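Local coordinates for tapirin (PDB 6N2B), which probably binds cellulose through its calcium-containing beta-helix domain, attaching an extremely thermophilic bacterium to plant biomass, at residues 287-301 with 306-320. Numbering follows the deposited sequence.
Sequences NTLNANKIYTGLGGM and YGYYKANEIYSDGEV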
loop_
_atom_site.group_PDB
_atom_site.type_symbol
_atom_site.label_atom_id
_atom_site.label_comp_id
_atom_site.label_asym_id
_atom_site.label_seq_id
_atom_site.Cartn_x
_atom_site.Cartn_y
_atom_site.Cartn_z
ATOM N N ASN A 287 -10.317 -7.336 8.821
ATOM C CA ASN A 287 -9.617 -6.267 8.130
ATOM C C ASN A 287 -10.329 -4.943 8.357
ATOM O O ASN A 287 -11.520 -4.900 8.672
ATOM C CB ASN A 287 -9.544 -6.523 6.619
ATOM C CG ASN A 287 -8.904 -7.855 6.262
ATOM O OD1 ASN A 287 -7.972 -8.329 6.927
ATOM N ND2 ASN A 287 -9.398 -8.461 5.194
ATOM N N THR A 288 -9.583 -3.849 8.197
ATOM C CA THR A 288 -10.192 -2.537 8.022
ATOM C C THR A 288 -9.459 -1.808 6.907
ATOM O O THR A 288 -8.242 -1.941 6.769
ATOM C CB THR A 288 -10.176 -1.680 9.313
ATOM O OG1 THR A 288 -8.841 -1.513 9.781
ATOM C CG2 THR A 288 -10.987 -2.329 10.407
ATOM N N LEU A 289 -10.207 -1.045 6.115
ATOM C CA LEU A 289 -9.653 -0.118 5.138
ATOM C C LEU A 289 -10.347 1.226 5.296
ATOM O O LEU A 289 -11.575 1.289 5.276
ATOM C CB LEU A 289 -9.840 -0.645 3.708
ATOM C CG LEU A 289 -9.645 0.399 2.603
ATOM C CD1 LEU A 289 -8.179 0.769 2.443
ATOM C CD2 LEU A 289 -10.217 -0.105 1.297
ATOM N N ASN A 290 -9.572 2.292 5.488
ATOM C CA ASN A 290 -10.075 3.668 5.472
ATOM C C ASN A 290 -9.263 4.411 4.431
ATOM O O ASN A 290 -8.075 4.685 4.644
ATOM C CB ASN A 290 -9.937 4.374 6.818
ATOM C CG ASN A 290 -10.780 3.758 7.891
ATOM O OD1 ASN A 290 -10.452 2.690 8.424
ATOM N ND2 ASN A 290 -11.877 4.433 8.235
ATOM N N ALA A 291 -9.884 4.730 3.311
ATOM C CA ALA A 291 -9.154 5.342 2.222
ATOM C C ALA A 291 -9.912 6.558 1.736
ATOM O O ALA A 291 -11.144 6.594 1.748
ATOM C CB ALA A 291 -8.921 4.367 1.067
ATOM N N ASN A 292 -9.151 7.566 1.335
ATOM C CA ASN A 292 -9.749 8.781 0.806
ATOM C C ASN A 292 -10.268 8.535 -0.608
ATOM O O ASN A 292 -11.478 8.497 -0.840
ATOM C CB ASN A 292 -8.722 9.911 0.853
ATOM C CG ASN A 292 -9.298 11.232 0.425
ATOM O OD1 ASN A 292 -10.517 11.401 0.386
ATOM N ND2 ASN A 292 -8.431 12.177 0.085
ATOM N N LYS A 293 -9.365 8.340 -1.564
ATOM C CA LYS A 293 -9.728 8.049 -2.946
ATOM C C LYS A 293 -9.123 6.710 -3.354
ATOM O O LYS A 293 -7.952 6.440 -3.074
ATOM C CB LYS A 293 -9.263 9.171 -3.879
ATOM C CG LYS A 293 -9.383 10.562 -3.274
ATOM C CD LYS A 293 -8.968 11.650 -4.249
ATOM C CE LYS A 293 -8.877 13.011 -3.559
ATOM N NZ LYS A 293 -8.924 14.143 -4.534
ATOM N N ILE A 294 -9.934 5.866 -3.978
ATOM C CA ILE A 294 -9.506 4.576 -4.496
ATOM C C ILE A 294 -9.795 4.541 -5.987
ATOM O O ILE A 294 -10.879 4.952 -6.423
ATOM C CB ILE A 294 -10.236 3.408 -3.806
ATOM C CG1 ILE A 294 -9.984 3.414 -2.300
ATOM C CG2 ILE A 294 -9.845 2.074 -4.456
ATOM C CD1 ILE A 294 -10.652 2.256 -1.581
ATOM N N TYR A 295 -8.839 4.043 -6.767
ATOM C CA TYR A 295 -9.091 3.721 -8.166
ATOM C C TYR A 295 -8.619 2.301 -8.434
ATOM O O TYR A 295 -7.535 1.909 -7.993
ATOM C CB TYR A 295 -8.387 4.701 -9.134
ATOM C CG TYR A 295 -8.315 4.192 -10.571
ATOM C CD1 TYR A 295 -9.374 4.391 -11.460
ATOM C CD2 TYR A 295 -7.197 3.499 -11.037
ATOM C CE1 TYR A 295 -9.324 3.915 -12.774
ATOM C CE2 TYR A 295 -7.144 3.022 -12.341
ATOM C CZ TYR A 295 -8.211 3.236 -13.203
ATOM O OH TYR A 295 -8.160 2.761 -14.495
ATOM N N THR A 296 -9.435 1.528 -9.143
ATOM C CA THR A 296 -8.982 0.272 -9.732
ATOM C C THR A 296 -9.265 0.259 -11.229
ATOM O O THR A 296 -10.184 0.926 -11.719
ATOM C CB THR A 296 -9.641 -0.966 -9.112
ATOM O OG1 THR A 296 -10.864 -1.248 -9.805
ATOM C CG2 THR A 296 -9.927 -0.761 -7.647
ATOM N N GLY A 297 -8.460 -0.518 -11.950
ATOM C CA GLY A 297 -8.689 -0.779 -13.359
ATOM C C GLY A 297 -9.665 -1.917 -13.565
ATOM O O GLY A 297 -10.510 -2.205 -12.710
ATOM N N LEU A 298 -9.510 -2.609 -14.700
ATOM C CA LEU A 298 -10.484 -3.602 -15.154
ATOM C C LEU A 298 -10.632 -4.797 -14.217
ATOM O O LEU A 298 -11.681 -5.454 -14.236
ATOM C CB LEU A 298 -10.106 -4.095 -16.552
ATOM C CG LEU A 298 -10.119 -3.002 -17.627
ATOM C CD1 LEU A 298 -9.434 -3.458 -18.887
ATOM C CD2 LEU A 298 -11.541 -2.529 -17.939
ATOM N N GLY A 299 -9.622 -5.100 -13.400
ATOM C CA GLY A 299 -9.698 -6.276 -12.550
ATOM C C GLY A 299 -10.568 -6.124 -11.317
ATOM O O GLY A 299 -10.919 -7.135 -10.700
ATOM N N GLY A 300 -10.882 -4.887 -10.922
ATOM C CA GLY A 300 -11.876 -4.636 -9.894
ATOM C C GLY A 300 -11.320 -4.497 -8.487
ATOM O O GLY A 300 -10.139 -4.222 -8.254
ATOM N N MET A 301 -12.230 -4.670 -7.527
ATOM C CA MET A 301 -11.931 -4.609 -6.099
ATOM C C MET A 301 -12.812 -5.635 -5.412
ATOM O O MET A 301 -14.027 -5.446 -5.325
ATOM C CB MET A 301 -12.192 -3.227 -5.514
ATOM C CG MET A 301 -11.978 -3.186 -4.007
ATOM S SD MET A 301 -11.730 -1.509 -3.392
ATOM C CE MET A 301 -13.429 -0.922 -3.361
ATOM N N TYR A 306 -15.513 -10.258 6.825
ATOM C CA TYR A 306 -15.052 -9.835 8.132
ATOM C C TYR A 306 -14.070 -8.702 7.916
ATOM O O TYR A 306 -12.849 -8.881 7.870
ATOM C CB TYR A 306 -14.555 -11.026 8.925
ATOM C CG TYR A 306 -15.775 -11.844 9.274
ATOM C CD1 TYR A 306 -16.925 -11.212 9.756
ATOM C CD2 TYR A 306 -15.829 -13.217 9.037
ATOM C CE1 TYR A 306 -18.074 -11.932 10.041
ATOM C CE2 TYR A 306 -16.984 -13.949 9.326
ATOM C CZ TYR A 306 -18.100 -13.298 9.826
ATOM O OH TYR A 306 -19.241 -14.011 10.109
ATOM N N GLY A 307 -14.647 -7.527 7.719
ATOM C CA GLY A 307 -13.907 -6.324 7.444
ATOM C C GLY A 307 -14.840 -5.143 7.325
ATOM O O GLY A 307 -16.000 -5.295 6.933
ATOM N N TYR A 308 -14.345 -3.962 7.673
ATOM C CA TYR A 308 -15.065 -2.715 7.477
ATOM C C TYR A 308 -14.233 -1.870 6.529
ATOM O O TYR A 308 -13.159 -1.382 6.901
ATOM C CB TYR A 308 -15.311 -2.012 8.809
ATOM C CG TYR A 308 -16.312 -2.755 9.650
ATOM C CD1 TYR A 308 -15.928 -3.870 10.404
ATOM C CD2 TYR A 308 -17.655 -2.368 9.670
ATOM C CE1 TYR A 308 -16.851 -4.573 11.172
ATOM C CE2 TYR A 308 -18.592 -3.061 10.432
ATOM C CZ TYR A 308 -18.186 -4.162 11.181
ATOM O OH TYR A 308 -19.118 -4.849 11.936
ATOM N N TYR A 309 -14.723 -1.706 5.312
ATOM C CA TYR A 309 -14.007 -1.035 4.243
ATOM C C TYR A 309 -14.697 0.285 3.932
ATOM O O TYR A 309 -15.853 0.295 3.508
ATOM C CB TYR A 309 -13.977 -1.928 3.011
ATOM C CG TYR A 309 -13.420 -3.303 3.265
ATOM C CD1 TYR A 309 -12.050 -3.546 3.175
ATOM C CD2 TYR A 309 -14.255 -4.369 3.574
ATOM C CE1 TYR A 309 -11.531 -4.810 3.396
ATOM C CE2 TYR A 309 -13.740 -5.646 3.801
ATOM C CZ TYR A 309 -12.378 -5.861 3.707
ATOM O OH TYR A 309 -11.847 -7.127 3.925
ATOM N N LYS A 310 -13.987 1.387 4.121
ATOM C CA LYS A 310 -14.499 2.716 3.830
ATOM C C LYS A 310 -13.662 3.375 2.741
ATOM O O LYS A 310 -12.431 3.414 2.828
ATOM C CB LYS A 310 -14.502 3.586 5.092
ATOM C CG LYS A 310 -15.287 2.975 6.257
ATOM C CD LYS A 310 -15.177 3.842 7.507
ATOM C CE LYS A 310 -15.452 3.060 8.790
ATOM N NZ LYS A 310 -16.856 3.190 9.283
ATOM N N ALA A 311 -14.321 3.893 1.718
ATOM C CA ALA A 311 -13.700 4.836 0.801
ATOM C C ALA A 311 -14.578 6.077 0.715
ATOM O O ALA A 311 -15.806 5.986 0.771
ATOM C CB ALA A 311 -13.500 4.234 -0.595
ATOM N N ASN A 312 -13.953 7.241 0.596
ATOM C CA ASN A 312 -14.739 8.446 0.385
ATOM C C ASN A 312 -15.069 8.644 -1.086
ATOM O O ASN A 312 -16.172 9.086 -1.422
ATOM C CB ASN A 312 -14.002 9.660 0.929
ATOM C CG ASN A 312 -14.954 10.720 1.402
ATOM O OD1 ASN A 312 -15.749 10.489 2.322
ATOM N ND2 ASN A 312 -14.905 11.891 0.765
ATOM N N GLU A 313 -14.111 8.362 -1.969
ATOM C CA GLU A 313 -14.330 8.307 -3.406
ATOM C C GLU A 313 -13.837 6.954 -3.867
ATOM O O GLU A 313 -12.823 6.463 -3.358
ATOM C CB GLU A 313 -13.590 9.416 -4.151
ATOM C CG GLU A 313 -13.496 10.708 -3.370
ATOM C CD GLU A 313 -12.899 11.871 -4.167
ATOM O OE1 GLU A 313 -12.603 11.703 -5.378
ATOM O OE2 GLU A 313 -12.730 12.964 -3.569
ATOM N N ILE A 314 -14.564 6.338 -4.803
ATOM C CA ILE A 314 -14.170 5.055 -5.388
ATOM C C ILE A 314 -14.469 5.113 -6.878
ATOM O O ILE A 314 -15.591 5.429 -7.278
ATOM C CB ILE A 314 -14.878 3.854 -4.714
ATOM C CG1 ILE A 314 -14.753 2.575 -5.548
ATOM C CG2 ILE A 314 -16.336 4.140 -4.461
ATOM C CD1 ILE A 314 -13.350 2.020 -5.629
ATOM N N TYR A 315 -13.465 4.840 -7.699
ATOM C CA TYR A 315 -13.630 4.796 -9.144
ATOM C C TYR A 315 -13.094 3.471 -9.646
ATOM O O TYR A 315 -11.998 3.061 -9.255
ATOM C CB TYR A 315 -12.894 5.946 -9.830
ATOM C CG TYR A 315 -13.170 7.294 -9.213
ATOM C CD1 TYR A 315 -14.320 7.994 -9.531
ATOM C CD2 TYR A 315 -12.286 7.863 -8.306
ATOM C CE1 TYR A 315 -14.582 9.243 -8.964
ATOM C CE2 TYR A 315 -12.532 9.106 -7.747
ATOM C CZ TYR A 315 -13.689 9.788 -8.073
ATOM O OH TYR A 315 -13.960 11.012 -7.515
ATOM N N SER A 316 -13.853 2.799 -10.506
ATOM C CA SER A 316 -13.416 1.478 -10.926
ATOM C C SER A 316 -13.892 1.163 -12.332
ATOM O O SER A 316 -15.090 1.232 -12.626
ATOM C CB SER A 316 -13.909 0.404 -9.967
ATOM O OG SER A 316 -13.369 -0.844 -10.350
ATOM N N ASP A 317 -12.943 0.805 -13.189
ATOM C CA ASP A 317 -13.223 0.340 -14.538
ATOM C C ASP A 317 -13.704 -1.111 -14.564
ATOM O O ASP A 317 -13.885 -1.671 -15.653
ATOM C CB ASP A 317 -11.975 0.509 -15.411
ATOM C CG ASP A 317 -11.660 1.973 -15.708
ATOM O OD1 ASP A 317 -12.524 2.835 -15.440
ATOM O OD2 ASP A 317 -10.555 2.274 -16.214
ATOM N N GLY A 318 -13.917 -1.709 -13.384
ATOM C CA GLY A 318 -14.326 -3.095 -13.232
ATOM C C GLY A 318 -15.371 -3.283 -12.144
ATOM O O GLY A 318 -16.092 -2.344 -11.802
ATOM N N GLU A 319 -15.450 -4.482 -11.577
ATOM C CA GLU A 319 -16.550 -4.872 -10.705
ATOM C C GLU A 319 -16.095 -4.805 -9.251
ATOM O O GLU A 319 -15.147 -5.496 -8.853
ATOM C CB GLU A 319 -17.040 -6.275 -11.081
ATOM C CG GLU A 319 -17.974 -7.004 -10.106
ATOM C CD GLU A 319 -18.177 -8.482 -10.504
ATOM O OE1 GLU A 319 -17.237 -9.074 -11.074
ATOM O OE2 GLU A 319 -19.258 -9.067 -10.258
ATOM N N VAL A 320 -16.761 -3.962 -8.467
ATOM C CA VAL A 320 -16.561 -3.947 -7.025
ATOM C C VAL A 320 -17.426 -5.056 -6.449
ATOM O O VAL A 320 -18.652 -4.999 -6.532
ATOM C CB VAL A 320 -16.924 -2.590 -6.409
ATOM C CG1 VAL A 320 -16.673 -2.616 -4.908
ATOM C CG2 VAL A 320 -16.148 -1.447 -7.077
HETATM O O HOH W 1 -12.979 1.129 8.814
HETATM O O HOH W 2 -12.398 13.034 -0.916
HETATM O O HOH W 3 -11.161 13.423 -6.771
HETATM O O HOH W 4 -13.785 -7.215 -12.692
#
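Backbone hydrogen bonds join 287-291 to 307-311 and 293-296 to 314-316 as parallel neighbours in matching register, from N287 N on Y306 O to D317 N on T296 O. At the corner, N292 O takes E313 N at 2.9 Å and N312 N more weakly. Past the G297-G300 turn the register slips by one residue, and M301 N makes a weak bond to E319 O. These are successive coils of a right-handed parallel beta-helix, whose three faces stack strand on strand. Inside, I294 CD1 lies 3.6 Å from A311 CB, while I314 CD1 touches both I294 CG2 and M301 CE; the bend of M301 at chi3 (79°) carries its methyl there. Polar groups are paired too: S316 OG donates to T296 OG1 at 2.6 Å, and N287 ND2 gives a nearly straight bond (171°) to Y309 OH, which lies in the plane of the amide, N287 OD1 being held by N262. On the outward face, under helix 408-413, Y295 OH reaches D317 OD2 at 3.0 Å from above the carboxylate plane; Y295 OH also bonds K413 NZ, and D317 OD1 bonds Y405 OH. K293 runs alongside E313, NZ 4.1 Å from OE2, and a water links NZ to OE1.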